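Local atomic coordinates of alpha-fucosidase GH29 (Fusarium graminearum, PDB entry 4NI3), a protein that probably releases alpha-linked L-fucose from glycoprotein carbohydrates by hydrolysis, as an alpha-L-fucosidase of glycoside hydrolase family 29. Residues W287-P292 with D303-A308; S367-A372 with L483-K488. All blocks are in the same frame, centred on the assembly; numbering follows the deposited sequence.

Contact 1 belongs to the wall of the closed eight-stranded parallel barrel, where neighbouring strands 284-288 and 300-305 give way to loops. Contact 2 sits at the edge of that domain: the C-terminal part of helix 353-369, which follows barrel strand 337-343, leads into residues that pack on strand 485-491 of the six-stranded antiparallel sheet. Contact 1 is complete in the sequence before contact 2 begins; their centres are about 23 Å apart and the nearest atoms about 12 Å. Helix 353-369 takes part in both regions, since I306 rests on Q355 and V358. One contact thus shapes a barrel end, while the other joins the barrel to the beta domain built on the six-stranded sheet that follows it.

Contact 1. Residues W287-P292 with D303-A308; sequences WERGGP and DDAISA
Two backbone hydrogen bonds pair E288 with D303 as a parallel beta bridge: D303 N gives to W287 O (3.0 Å), and R289 N gives to D303 O (2.8 Å) in a nearly straight bond. E288 and D303 project from the same face of the sheet, where K272 forms a salt bridge with E288 OE1 and Y32 bonds to D303 OD2.

The polar side-chain contacts centre on R289. Its chain, extended from CG to NE, brings the guanidinium end-on to S307 O. Lying in the guanidinium plane, S307 O accepts from R289 NH1 (2.8 Å) and R289 NH2 (3.2 Å), a fork that fixes the group's rotation. The D304 carboxylate stands almost perpendicular to it, 88° between planes. D304 OD1 is 4.0 Å from R289 NH1, beyond salt-bridge range and well out of the guanidinium plane, so only the opposite charges attract; water 1 accepts from R289 NH1 and donates to D304 OD1 (2.7 Å). A305 N also gives to D304 OD1.

A305 CB lies over one guanidinium face and the carbonyl oxygen A308 O over the opposite one; W311 adds a cation-pi contact.

Glycerol at D303 and Tris at E288 suggest a pocket, consistent with the active-site end of a TIM barrel, at its strands' C-terminal ends.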
loop_
_atom_site.group_PDB
_atom_site.type_symbol
_atom_site.label_atom_id
_atom_site.label_comp_id
_atom_site.label_asym_id
_atom_site.label_seq_id
_atom_site.Cartn_x
_atom_site.Cartn_y
_atom_site.Cartn_z
ATOM N N TRP A 287 -4.786 2.331 0.155
ATOM C CA TRP A 287 -5.994 1.516 0.232
ATOM C C TRP A 287 -5.821 0.486 1.330
ATOM O O TRP A 287 -4.892 -0.313 1.292
ATOM C CB TRP A 287 -6.221 0.803 -1.101
ATOM C CG TRP A 287 -6.516 1.724 -2.263
ATOM C CD1 TRP A 287 -5.710 2.682 -2.787
ATOM C CD2 TRP A 287 -7.713 1.729 -3.062
ATOM N NE1 TRP A 287 -6.328 3.302 -3.861
ATOM C CE2 TRP A 287 -7.552 2.722 -4.053
ATOM C CE3 TRP A 287 -8.885 0.983 -3.039
ATOM C CZ2 TRP A 287 -8.544 3.002 -5.006
ATOM C CZ3 TRP A 287 -9.870 1.259 -3.992
ATOM C CH2 TRP A 287 -9.681 2.253 -4.956
ATOM N N GLU A 288 -6.679 0.506 2.333
ATOM C CA GLU A 288 -6.534 -0.316 3.534
ATOM C C GLU A 288 -7.144 -1.706 3.379
ATOM O O GLU A 288 -8.336 -1.818 3.028
ATOM C CB GLU A 288 -7.200 0.420 4.712
ATOM C CG GLU A 288 -7.187 -0.369 6.012
ATOM C CD GLU A 288 -7.823 0.387 7.183
ATOM O OE1 GLU A 288 -8.050 1.606 7.058
ATOM O OE2 GLU A 288 -8.120 -0.278 8.198
ATOM N N ARG A 289 -6.390 -2.770 3.628
ATOM C CA ARG A 289 -6.921 -4.138 3.546
ATOM C C ARG A 289 -7.647 -4.377 2.241
ATOM O O ARG A 289 -8.715 -4.971 2.221
ATOM C CB ARG A 289 -7.864 -4.441 4.713
ATOM C CG ARG A 289 -7.130 -4.604 6.041
ATOM C CD ARG A 289 -8.097 -5.157 7.077
ATOM N NE ARG A 289 -7.496 -5.368 8.400
ATOM C CZ ARG A 289 -6.818 -6.456 8.758
ATOM N NH1 ARG A 289 -6.555 -7.414 7.867
ATOM N NH2 ARG A 289 -6.324 -6.541 9.986
ATOM N N GLY A 290 -7.088 -3.895 1.150
ATOM C CA GLY A 290 -7.731 -4.084 -0.147
ATOM C C GLY A 290 -6.982 -3.266 -1.169
ATOM O O GLY A 290 -5.799 -2.981 -1.021
ATOM N N GLY A 291 -7.677 -2.847 -2.211
ATOM C CA GLY A 291 -7.043 -2.170 -3.327
ATOM C C GLY A 291 -8.082 -2.106 -4.427
ATOM O O GLY A 291 -9.160 -2.697 -4.312
ATOM N N PRO A 292 -7.765 -1.403 -5.510
ATOM C CA PRO A 292 -8.777 -1.243 -6.560
ATOM C C PRO A 292 -9.036 -2.513 -7.334
ATOM O O PRO A 292 -8.186 -3.378 -7.445
ATOM C CB PRO A 292 -8.166 -0.172 -7.464
ATOM C CG PRO A 292 -6.648 -0.334 -7.259
ATOM C CD PRO A 292 -6.533 -0.646 -5.785
ATOM N N ASP A 303 -2.058 -0.972 1.991
ATOM C CA ASP A 303 -1.443 -1.521 3.188
ATOM C C ASP A 303 -2.388 -2.602 3.704
ATOM O O ASP A 303 -3.601 -2.377 3.818
ATOM C CB ASP A 303 -1.106 -0.420 4.236
ATOM C CG ASP A 303 -2.292 -0.020 5.117
ATOM O OD1 ASP A 303 -3.211 0.699 4.656
ATOM O OD2 ASP A 303 -2.299 -0.410 6.286
ATOM N N ASP A 304 -1.859 -3.801 3.887
ATOM C CA ASP A 304 -2.654 -4.940 4.322
ATOM C C ASP A 304 -1.949 -5.590 5.471
ATOM O O ASP A 304 -0.815 -5.223 5.803
ATOM C CB ASP A 304 -2.857 -5.936 3.174
ATOM C CG ASP A 304 -4.169 -6.703 3.261
ATOM O OD1 ASP A 304 -4.826 -6.711 4.312
ATOM O OD2 ASP A 304 -4.512 -7.331 2.237
ATOM N N ALA A 305 -2.619 -6.537 6.110
ATOM C CA ALA A 305 -2.128 -7.150 7.327
ATOM C C ALA A 305 -1.983 -8.647 7.141
ATOM O O ALA A 305 -2.714 -9.263 6.381
ATOM C CB ALA A 305 -3.064 -6.831 8.489
ATOM N N ILE A 306 -1.060 -9.245 7.868
ATOM C CA ILE A 306 -0.825 -10.677 7.780
ATOM C C ILE A 306 -1.967 -11.492 8.433
ATOM O O ILE A 306 -2.071 -12.704 8.187
ATOM C CB ILE A 306 0.564 -11.031 8.420
ATOM C CG1 ILE A 306 1.040 -12.423 7.961
ATOM C CG2 ILE A 306 0.571 -10.795 9.943
ATOM C CD1 ILE A 306 2.542 -12.582 8.105
ATOM N N SER A 307 -2.788 -10.823 9.260
ATOM C CA SER A 307 -3.993 -11.424 9.835
ATOM C C SER A 307 -5.229 -10.651 9.402
ATOM O O SER A 307 -5.213 -9.419 9.339
ATOM C CB SER A 307 -3.924 -11.425 11.364
ATOM O OG SER A 307 -5.183 -11.862 11.883
ATOM N N ALA A 308 -6.315 -11.378 9.156
ATOM C CA ALA A 308 -7.605 -10.762 8.868
ATOM C C ALA A 308 -8.230 -10.012 10.040
ATOM O O ALA A 308 -9.042 -9.106 9.829
ATOM C CB ALA A 308 -8.574 -11.831 8.402
HETATM O O HOH W 1 -7.104 -7.970 5.115
#

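Contact 2. Residues S367-A372 with L483-K488; sequences SRYGEA and LAYVLK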
loop_
_atom_site.group_PDB
_atom_site.type_symbol
_atom_site.label_atom_id
_atom_site.label_comp_id
_atom_site.label_asym_id
_atom_site.label_seq_id
_atom_site.Cartn_x
_atom_site.Cartn_y
_atom_site.Cartn_z
ATOM N N SER A 367 13.044 -13.251 -4.467
ATOM C CA SER A 367 14.445 -13.431 -4.813
ATOM C C SER A 367 14.572 -14.230 -6.109
ATOM O O SER A 367 15.553 -14.070 -6.823
ATOM C CB SER A 367 15.194 -14.115 -3.682
ATOM O OG SER A 367 14.715 -15.425 -3.512
ATOM N N ARG A 368 13.585 -15.072 -6.416
ATOM C CA ARG A 368 13.606 -15.853 -7.642
ATOM C C ARG A 368 13.026 -15.079 -8.821
ATOM O O ARG A 368 13.549 -15.131 -9.946
ATOM C CB ARG A 368 12.819 -17.150 -7.425
ATOM C CG ARG A 368 12.719 -18.029 -8.634
ATOM C CD ARG A 368 12.305 -19.389 -8.182
ATOM N NE ARG A 368 12.004 -20.211 -9.335
ATOM C CZ ARG A 368 11.313 -21.340 -9.273
ATOM N NH1 ARG A 368 10.875 -21.778 -8.100
ATOM N NH2 ARG A 368 11.082 -22.021 -10.389
ATOM N N TYR A 369 11.946 -14.339 -8.560
ATOM C CA TYR A 369 11.147 -13.773 -9.635
ATOM C C TYR A 369 11.108 -12.261 -9.603
ATOM O O TYR A 369 10.295 -11.631 -10.290
ATOM C CB TYR A 369 9.724 -14.325 -9.565
ATOM C CG TYR A 369 9.610 -15.789 -9.895
ATOM C CD1 TYR A 369 9.920 -16.262 -11.172
ATOM C CD2 TYR A 369 9.164 -16.693 -8.951
ATOM C CE1 TYR A 369 9.765 -17.614 -11.493
ATOM C CE2 TYR A 369 8.989 -18.023 -9.259
ATOM C CZ TYR A 369 9.293 -18.479 -10.526
ATOM O OH TYR A 369 9.090 -19.808 -10.834
ATOM N N GLY A 370 12.003 -11.669 -8.824
ATOM C CA GLY A 370 12.038 -10.219 -8.674
ATOM C C GLY A 370 12.102 -9.435 -9.970
ATOM O O GLY A 370 11.623 -8.310 -10.027
ATOM N N GLU A 371 12.642 -10.027 -11.034
ATOM C CA GLU A 371 12.691 -9.349 -12.320
ATOM C C GLU A 371 11.316 -8.915 -12.821
ATOM O O GLU A 371 11.186 -7.894 -13.494
ATOM C CB GLU A 371 13.338 -10.278 -13.368
ATOM C CG GLU A 371 13.376 -9.676 -14.754
ATOM C CD GLU A 371 13.971 -10.585 -15.813
ATOM O OE1 GLU A 371 14.535 -11.645 -15.491
ATOM O OE2 GLU A 371 13.857 -10.202 -16.982
ATOM N N ALA A 372 10.297 -9.718 -12.530
ATOM C CA ALA A 372 8.936 -9.412 -12.941
ATOM C C ALA A 372 8.223 -8.456 -11.988
ATOM O O ALA A 372 7.071 -8.090 -12.238
ATOM C CB ALA A 372 8.129 -10.703 -13.062
ATOM N N LEU A 483 4.946 -20.275 -6.011
ATOM C CA LEU A 483 3.572 -19.807 -5.828
ATOM C C LEU A 483 2.974 -19.191 -7.075
ATOM O O LEU A 483 1.751 -19.071 -7.182
ATOM C CB LEU A 483 3.524 -18.796 -4.685
ATOM C CG LEU A 483 3.841 -19.408 -3.334
ATOM C CD1 LEU A 483 4.120 -18.315 -2.294
ATOM C CD2 LEU A 483 2.721 -20.313 -2.871
ATOM N N ALA A 484 3.825 -18.770 -8.004
ATOM C CA ALA A 484 3.396 -18.303 -9.302
ATOM C C ALA A 484 4.572 -18.541 -10.239
ATOM O O ALA A 484 5.688 -18.787 -9.776
ATOM C CB ALA A 484 2.982 -16.827 -9.269
ATOM N N TYR A 485 4.327 -18.473 -11.540
ATOM C CA TYR A 485 5.359 -18.730 -12.548
ATOM C C TYR A 485 5.366 -17.571 -13.516
ATOM O O TYR A 485 4.327 -16.928 -13.724
ATOM C CB TYR A 485 5.086 -20.069 -13.281
ATOM C CG TYR A 485 5.092 -21.228 -12.309
ATOM C CD1 TYR A 485 3.942 -21.589 -11.615
ATOM C CD2 TYR A 485 6.263 -21.933 -12.047
ATOM C CE1 TYR A 485 3.960 -22.604 -10.701
ATOM C CE2 TYR A 485 6.288 -22.957 -11.141
ATOM C CZ TYR A 485 5.126 -23.294 -10.462
ATOM O OH TYR A 485 5.119 -24.317 -9.547
ATOM N N VAL A 486 6.517 -17.264 -14.100
ATOM C CA VAL A 486 6.636 -16.073 -14.929
ATOM C C VAL A 486 7.133 -16.360 -16.327
ATOM O O VAL A 486 8.216 -16.947 -16.510
ATOM C CB VAL A 486 7.597 -15.022 -14.278
ATOM C CG1 VAL A 486 7.602 -13.746 -15.105
ATOM C CG2 VAL A 486 7.192 -14.725 -12.836
ATOM N N LEU A 487 6.363 -15.912 -17.299
ATOM C CA LEU A 487 6.780 -15.913 -18.696
ATOM C C LEU A 487 7.277 -14.531 -19.045
ATOM O O LEU A 487 6.694 -13.513 -18.637
ATOM C CB LEU A 487 5.625 -16.301 -19.617
ATOM C CG LEU A 487 5.150 -17.753 -19.537
ATOM C CD1 LEU A 487 3.726 -17.904 -20.064
ATOM C CD2 LEU A 487 6.108 -18.664 -20.328
ATOM N N LYS A 488 8.346 -14.481 -19.809
ATOM C CA LYS A 488 8.967 -13.237 -20.234
ATOM C C LYS A 488 8.867 -13.131 -21.755
ATOM O O LYS A 488 9.453 -13.951 -22.474
ATOM C CB LYS A 488 10.417 -13.195 -19.764
ATOM C CG LYS A 488 11.187 -11.975 -20.212
ATOM C CD LYS A 488 12.629 -12.046 -19.707
ATOM C CE LYS A 488 13.390 -10.812 -20.127
ATOM N NZ LYS A 488 14.773 -10.794 -19.561
HETATM O O HOH W 2 8.479 -19.577 -13.677
#
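The Y369 ring leans on V486, joining the C-terminal part of a barrel-domain helix to a strand of the beta domain built on the six-stranded antiparallel sheet that follows the barrel. With CG anti to the carbonyl carbon (chi1 -69°), Y369 lays its ring along the start of the strand, and the Y369 and V486 side chains run antiparallel alongside one another. Y369 CD1 meets V486 CG2 at 3.5 Å, while farther along the ring Y369 CE2 comes within 3.4 Å of A484 O. Both approaches are oblique to the ring. One face of Y369 carries R368 CG over its centre, so the ring is wedged between its sequence neighbour R368 and the strand.

V486 divides its two methyls between partners. V486 CG1 touches A372 CB at 3.7 Å, whereas CG2 serves Y369. T419 of strand 415-420 also touches V486, and L451 of strand 445-451 touches Y369, so both adjoining strands of the sheet share in this apolar packing.

E371 and K488, both extended, meet roughly perpendicular to form a salt bridge. K488 NZ gives to E371 OE2 (2.8 Å) on its syn side. Y417 bonds to the same oxygen and Y458 to E371 OE1, so three groups probably hold the carboxylate in place and favour its charged form.

At the other end, Y369 OH is hydrogen-bonded to S482 OG and lies 3.7 Å from Y485 CD2. Water 2 links this hydroxyl to the strand, 2.9 Å from Y369 OH and accepting from V486 N at 3.1 Å.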